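Local coordinates for protein Ent-copalyl diphosphate synthase (PDB 5BP8) that belongs to the class II terpene cyclase family, a group of largely alpha-helical enzymes related to squalene-hopene cyclase, at residues 306-311 against 349-354; 46-51 against 91-96. One frame throughout, in Å; residues are numbered along the deposited sequence. Where two conformers were deposited one is given.

How the interactions relate
Interaction 1 and interaction 2 lie on opposite sides of the centre of the chain, their own centres about 41 Å apart, and they share no helix. Interaction 1 is buried and joins two neighbouring helices, 307-319 and 349-365, at their first turns; its chemistry is that of small side chains plus one carboxylate, one imidazole and a bridging water. Interaction 2 lies towards the surface and sets the start of helix 47-57 against an irregular loop, so a long arginine and a backbone carbonyl replace close helix packing. A sulfate ion takes part there, whereas interaction 1 relies on protein groups and water.

Interaction 1. Residues 306-311 against 349-354; sequences DSDDTA and TSTNAH
S350 meets D308 through a water, and with it begins the contact of helix 349-365 with the DSDD sequence at 306-309, the DxDD motif that marks class II terpene cyclases. The water donates to S350 OG and to D308 OD2, each over 2.7 Å, while S350 OG is also hydrogen-bonded to D396. A serine suits the place because its short hydroxyl can serve both partners from within a helix turn.

T351, one residue on, sits where the backbones come closest, its CA opposite that of D308. The axes of the short helical segments approach to 8.5 Å. The T351 methyl CG2 presses on S307 OG at 3.1 Å, and T351 OG1 lies 3.4 Å from D308 CB. Both hydroxyls find their polar partners elsewhere, T351 OG1 in S348 and S307 OG in the carbonyl of S339.

At H354 the ring turns its edge to D308. With CG of D308 anti to the backbone N (chi1 -169°), the carboxylate reaches across to the second helix. H354 ND1 donates to D308 OD1 over 2.6 Å, nearly straight at 159°; OD1 receives the hydrogen on its syn lone pair. Carboxylate and imidazole are only 10° from coplanar. S350 O sits 3.1 Å above one face of that ring, towards its rim, and W266 meets it nearly at right angles, which, with the bond to D308, probably limits the rotation of the ring. OD2 of D306, the N-cap residue, accepts from D309 N and steadies the start of the helix carrying D308. A311 is small enough for its CB to rest 3.5 Å from H354 O.

Interaction 2. Residues 46-51 against 91-96; sequences GHRERL and SGAPHL. With SO4 (sulfate ion), chain E.
R48 reaches from the first turn of helix 47-57 to the loop 91-96, and every part of its chain finds a neighbour. CB has H95 CD2 at 4.0 Å on the loop side and sulfate O4 3.3 Å away. CG runs on past the same sulfate oxygen, and CD reaches the loop, lying 3.2 Å from A93 O. There the chain bends (chi3 -65°), which brings the guanidinium towards the anion. NE donates to sulfate O4 over 2.8 Å, and NH1 to sulfate O3 over 3.0 Å, so the ion is met along one edge of the flat group. NH2 serves the protein instead: it donates to A93 O at 2.9 Å, with an N-H...O angle of 157° and the oxygen close to the guanidinium plane. H95 NE2 lies over one face of the group. Arginine suits this place because its planar, many-donor end can bind an anion and a carbonyl together.

Further along the helix, L51 CB packs on L96 CD1 at 4.3 Å, an apolar touch that extends the contact one helical turn on.

The sulfate, probably from the crystallisation liquor, is also held by backbone N-H groups. G46 N donates to sulfate O1 over 2.8 Å. H47 N donates to sulfate O2. R48 N donates to sulfate O4, the same oxygen that NE grips. Successive amides at a helix N-terminus, joined by an arginine and probably helped by the helix dipole, make a typical anion-binding site.

Interaction 1. Residues 306-311 against 349-354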
loop_
_atom_site.group_PDB
_atom_site.type_symbol
_atom_site.label_atom_id
_atom_site.label_comp_id
_atom_site.label_asym_id
_atom_site.label_seq_id
_atom_site.Cartn_x
_atom_site.Cartn_y
_atom_site.Cartn_z
ATOM N N ASP A 306 6.288 7.261 10.813
ATOM C CA ASP A 306 6.642 5.872 10.991
ATOM C C ASP A 306 8.088 5.679 10.625
ATOM O O ASP A 306 8.642 6.426 9.824
ATOM C CB ASP A 306 5.745 4.924 10.155
ATOM C CG ASP A 306 6.043 4.997 8.682
ATOM O OD1 ASP A 306 5.431 5.830 7.973
ATOM O OD2 ASP A 306 6.889 4.203 8.229
ATOM N N SER A 307 8.706 4.648 11.178
ATOM C CA SER A 307 10.137 4.489 10.996
ATOM C C SER A 307 10.544 3.990 9.611
ATOM O O SER A 307 11.684 4.200 9.196
ATOM C CB SER A 307 10.736 3.574 12.061
ATOM O OG SER A 307 10.281 2.238 11.988
ATOM N N ASP A 308 9.634 3.326 8.896
ATOM C CA ASP A 308 9.972 2.840 7.564
ATOM C C ASP A 308 10.140 4.024 6.632
ATOM O O ASP A 308 11.179 4.163 5.973
ATOM C CB ASP A 308 8.924 1.853 7.065
ATOM C CG ASP A 308 9.346 1.112 5.799
ATOM O OD1 ASP A 308 10.552 0.751 5.673
ATOM O OD2 ASP A 308 8.429 0.845 4.948
ATOM N N ASP A 309 9.122 4.891 6.569
ATOM C CA ASP A 309 9.214 6.080 5.787
ATOM C C ASP A 309 10.354 6.987 6.262
ATOM O O ASP A 309 11.071 7.563 5.432
ATOM C CB ASP A 309 7.891 6.847 5.808
ATOM C CG ASP A 309 6.826 6.156 4.993
ATOM O OD1 ASP A 309 7.066 5.967 3.792
ATOM O OD2 ASP A 309 5.781 5.766 5.569
ATOM N N THR A 310 10.528 7.080 7.576
ATOM C CA THR A 310 11.584 7.938 8.138
ATOM C C THR A 310 12.956 7.432 7.668
ATOM O O THR A 310 13.773 8.221 7.185
ATOM C CB THR A 310 11.506 7.989 9.681
ATOM O OG1 THR A 310 10.273 8.603 10.074
ATOM C CG2 THR A 310 12.647 8.835 10.270
ATOM N N ALA A 311 13.185 6.125 7.791
ATOM C CA ALA A 311 14.463 5.509 7.393
ATOM C C ALA A 311 14.697 5.674 5.893
ATOM O O ALA A 311 15.771 6.070 5.470
ATOM C CB ALA A 311 14.504 4.050 7.786
ATOM N N THR A 349 9.750 -6.689 8.802
ATOM C CA THR A 349 11.104 -7.034 8.331
ATOM C C THR A 349 11.631 -5.973 7.377
ATOM O O THR A 349 12.793 -5.558 7.494
ATOM C CB THR A 349 11.128 -8.405 7.623
ATOM O OG1 THR A 349 10.151 -8.413 6.562
ATOM C CG2 THR A 349 10.824 -9.524 8.607
ATOM N N SER A 350 10.770 -5.466 6.473
ATOM C CA SER A 350 11.194 -4.452 5.499
ATOM C C SER A 350 11.575 -3.147 6.219
ATOM O O SER A 350 12.504 -2.463 5.803
ATOM C CB SER A 350 10.119 -4.192 4.406
ATOM O OG SER A 350 9.037 -3.471 4.941
ATOM N N THR A 351 10.860 -2.807 7.281
ATOM C CA THR A 351 11.160 -1.606 8.061
ATOM C C THR A 351 12.566 -1.700 8.682
ATOM O O THR A 351 13.370 -0.769 8.591
ATOM C CB THR A 351 10.102 -1.384 9.138
ATOM O OG1 THR A 351 8.818 -1.175 8.517
ATOM C CG2 THR A 351 10.430 -0.179 10.049
ATOM N N ASN A 352 12.851 -2.835 9.299
ATOM C CA ASN A 352 14.173 -3.048 9.888
ATOM C C ASN A 352 15.280 -3.044 8.855
ATOM O O ASN A 352 16.340 -2.455 9.097
ATOM C CB ASN A 352 14.181 -4.298 10.751
ATOM C CG ASN A 352 13.587 -4.041 12.124
ATOM O OD1 ASN A 352 14.316 -3.731 13.098
ATOM N ND2 ASN A 352 12.268 -4.118 12.221
ATOM N N ALA A 353 15.037 -3.664 7.693
ATOM C CA ALA A 353 15.948 -3.517 6.547
ATOM C C ALA A 353 16.218 -2.062 6.187
ATOM O O ALA A 353 17.384 -1.668 5.991
ATOM C CB ALA A 353 15.430 -4.277 5.324
ATOM N N HIS A 354 15.161 -1.241 6.093
ATOM C CA HIS A 354 15.334 0.140 5.703
ATOM C C HIS A 354 16.068 0.962 6.790
ATOM O O HIS A 354 16.875 1.853 6.478
ATOM C CB HIS A 354 13.975 0.747 5.267
ATOM C CG HIS A 354 13.434 0.106 4.026
ATOM N ND1 HIS A 354 12.083 -0.008 3.752
ATOM C CD2 HIS A 354 14.075 -0.481 2.990
ATOM C CE1 HIS A 354 11.924 -0.646 2.609
ATOM N NE2 HIS A 354 13.114 -0.953 2.129
HETATM O O HOH W 1 8.689 -1.306 3.404
#

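Interaction 2. Residues 46-51 against 91-96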
loop_
_atom_site.group_PDB
_atom_site.type_symbol
_atom_site.label_atom_id
_atom_site.label_comp_id
_atom_site.label_asym_id
_atom_site.label_seq_id
_atom_site.Cartn_x
_atom_site.Cartn_y
_atom_site.Cartn_z
ATOM N N GLY A 46 -18.758 11.754 -10.596
ATOM C CA GLY A 46 -18.147 10.472 -10.997
ATOM C C GLY A 46 -18.822 9.271 -10.346
ATOM O O GLY A 46 -18.312 8.161 -10.431
ATOM N N HIS A 47 -20.012 9.469 -9.776
ATOM C CA HIS A 47 -20.715 8.398 -9.058
ATOM C C HIS A 47 -21.087 7.261 -10.010
ATOM O O HIS A 47 -20.819 6.091 -9.729
ATOM C CB HIS A 47 -21.945 8.974 -8.343
ATOM C CG HIS A 47 -22.773 7.967 -7.608
ATOM N ND1 HIS A 47 -22.398 7.420 -6.401
ATOM C CD2 HIS A 47 -23.984 7.442 -7.894
ATOM C CE1 HIS A 47 -23.327 6.584 -5.991
ATOM N NE2 HIS A 47 -24.310 6.593 -6.869
ATOM N N ARG A 48 -21.659 7.594 -11.159
ATOM C CA ARG A 48 -21.988 6.563 -12.149
ATOM C C ARG A 48 -20.751 5.847 -12.664
ATOM O O ARG A 48 -20.774 4.634 -12.857
ATOM C CB ARG A 48 -22.817 7.143 -13.297
ATOM C CG ARG A 48 -24.234 7.449 -12.817
ATOM C CD ARG A 48 -25.022 8.292 -13.797
ATOM N NE ARG A 48 -24.440 9.626 -13.950
ATOM C CZ ARG A 48 -24.819 10.508 -14.874
ATOM N NH1 ARG A 48 -24.224 11.697 -14.936
ATOM N NH2 ARG A 48 -25.785 10.200 -15.739
ATOM N N GLU A 49 -19.666 6.576 -12.846
ATOM C CA GLU A 49 -18.425 5.963 -13.278
ATOM C C GLU A 49 -17.914 4.954 -12.257
ATOM O O GLU A 49 -17.308 3.920 -12.629
ATOM C CB GLU A 49 -17.384 7.049 -13.526
ATOM C CG GLU A 49 -17.610 7.809 -14.823
ATOM C CD GLU A 49 -18.666 8.926 -14.743
ATOM O OE1 GLU A 49 -19.331 9.208 -13.690
ATOM O OE2 GLU A 49 -18.833 9.544 -15.809
ATOM N N ARG A 50 -18.110 5.262 -10.967
ATOM C CA ARG A 50 -17.673 4.364 -9.891
ATOM C C ARG A 50 -18.523 3.107 -9.862
ATOM O O ARG A 50 -18.010 2.015 -9.686
ATOM C CB ARG A 50 -17.680 5.074 -8.536
ATOM C CG ARG A 50 -16.558 6.107 -8.421
ATOM C CD ARG A 50 -16.390 6.648 -6.995
ATOM N NE ARG A 50 -17.396 7.677 -6.722
ATOM C CZ ARG A 50 -17.352 8.941 -7.161
ATOM N NH1 ARG A 50 -18.379 9.767 -6.889
ATOM N NH2 ARG A 50 -16.329 9.398 -7.877
ATOM N N LEU A 51 -19.828 3.245 -10.074
ATOM C CA LEU A 51 -20.685 2.075 -10.204
ATOM C C LEU A 51 -20.256 1.218 -11.378
ATOM O O LEU A 51 -20.178 -0.019 -11.259
ATOM C CB LEU A 51 -22.166 2.498 -10.354
ATOM C CG LEU A 51 -22.808 3.035 -9.085
ATOM C CD1 LEU A 51 -24.109 3.781 -9.378
ATOM C CD2 LEU A 51 -23.053 1.895 -8.112
ATOM N N SER A 91 -28.712 9.248 -8.287
ATOM C CA SER A 91 -27.941 10.498 -8.294
ATOM C C SER A 91 -28.070 11.222 -9.642
ATOM O O SER A 91 -27.929 12.450 -9.710
ATOM C CB SER A 91 -26.462 10.242 -7.964
ATOM O OG SER A 91 -26.302 9.906 -6.599
ATOM N N GLY A 92 -28.334 10.460 -10.701
ATOM C CA GLY A 92 -28.529 10.995 -12.046
ATOM C C GLY A 92 -29.066 9.875 -12.918
ATOM O O GLY A 92 -29.284 8.755 -12.430
ATOM N N ALA A 93 -29.280 10.162 -14.200
ATOM C CA ALA A 93 -29.777 9.159 -15.144
ATOM C C ALA A 93 -28.837 7.928 -15.161
ATOM O O ALA A 93 -27.670 8.051 -15.536
ATOM C CB ALA A 93 -29.896 9.764 -16.540
ATOM N N PRO A 94 -29.345 6.742 -14.756
ATOM C CA PRO A 94 -28.443 5.586 -14.629
ATOM C C PRO A 94 -28.019 5.028 -15.987
ATOM O O PRO A 94 -28.808 5.044 -16.934
ATOM C CB PRO A 94 -29.301 4.563 -13.877
ATOM C CG PRO A 94 -30.707 4.884 -14.278
ATOM C CD PRO A 94 -30.748 6.379 -14.459
ATOM N N HIS A 95 -26.776 4.559 -16.083
ATOM C CA HIS A 95 -26.359 3.737 -17.218
ATOM C C HIS A 95 -26.547 2.255 -16.873
ATOM O O HIS A 95 -26.629 1.431 -17.770
ATOM C CB HIS A 95 -24.882 3.947 -17.589
ATOM C CG HIS A 95 -24.454 5.382 -17.679
ATOM N ND1 HIS A 95 -25.034 6.288 -18.546
ATOM C CD2 HIS A 95 -23.464 6.055 -17.041
ATOM C CE1 HIS A 95 -24.442 7.464 -18.413
ATOM N NE2 HIS A 95 -23.484 7.348 -17.508
ATOM N N LEU A 96 -26.559 1.925 -15.577
ATOM C CA LEU A 96 -26.735 0.550 -15.112
ATOM C C LEU A 96 -28.071 0.494 -14.409
ATOM O O LEU A 96 -28.339 1.292 -13.506
ATOM C CB LEU A 96 -25.605 0.148 -14.147
ATOM C CG LEU A 96 -24.200 -0.016 -14.760
ATOM C CD1 LEU A 96 -23.144 -0.117 -13.675
ATOM C CD2 LEU A 96 -24.113 -1.238 -15.658
HETATM S S SO4 E . -22.210 11.545 -11.632
HETATM O O1 SO4 E . -20.924 11.722 -12.398
HETATM O O2 SO4 E . -21.964 11.909 -10.220
HETATM O O3 SO4 E . -23.209 12.456 -12.223
HETATM O O4 SO4 E . -22.648 10.144 -11.837
#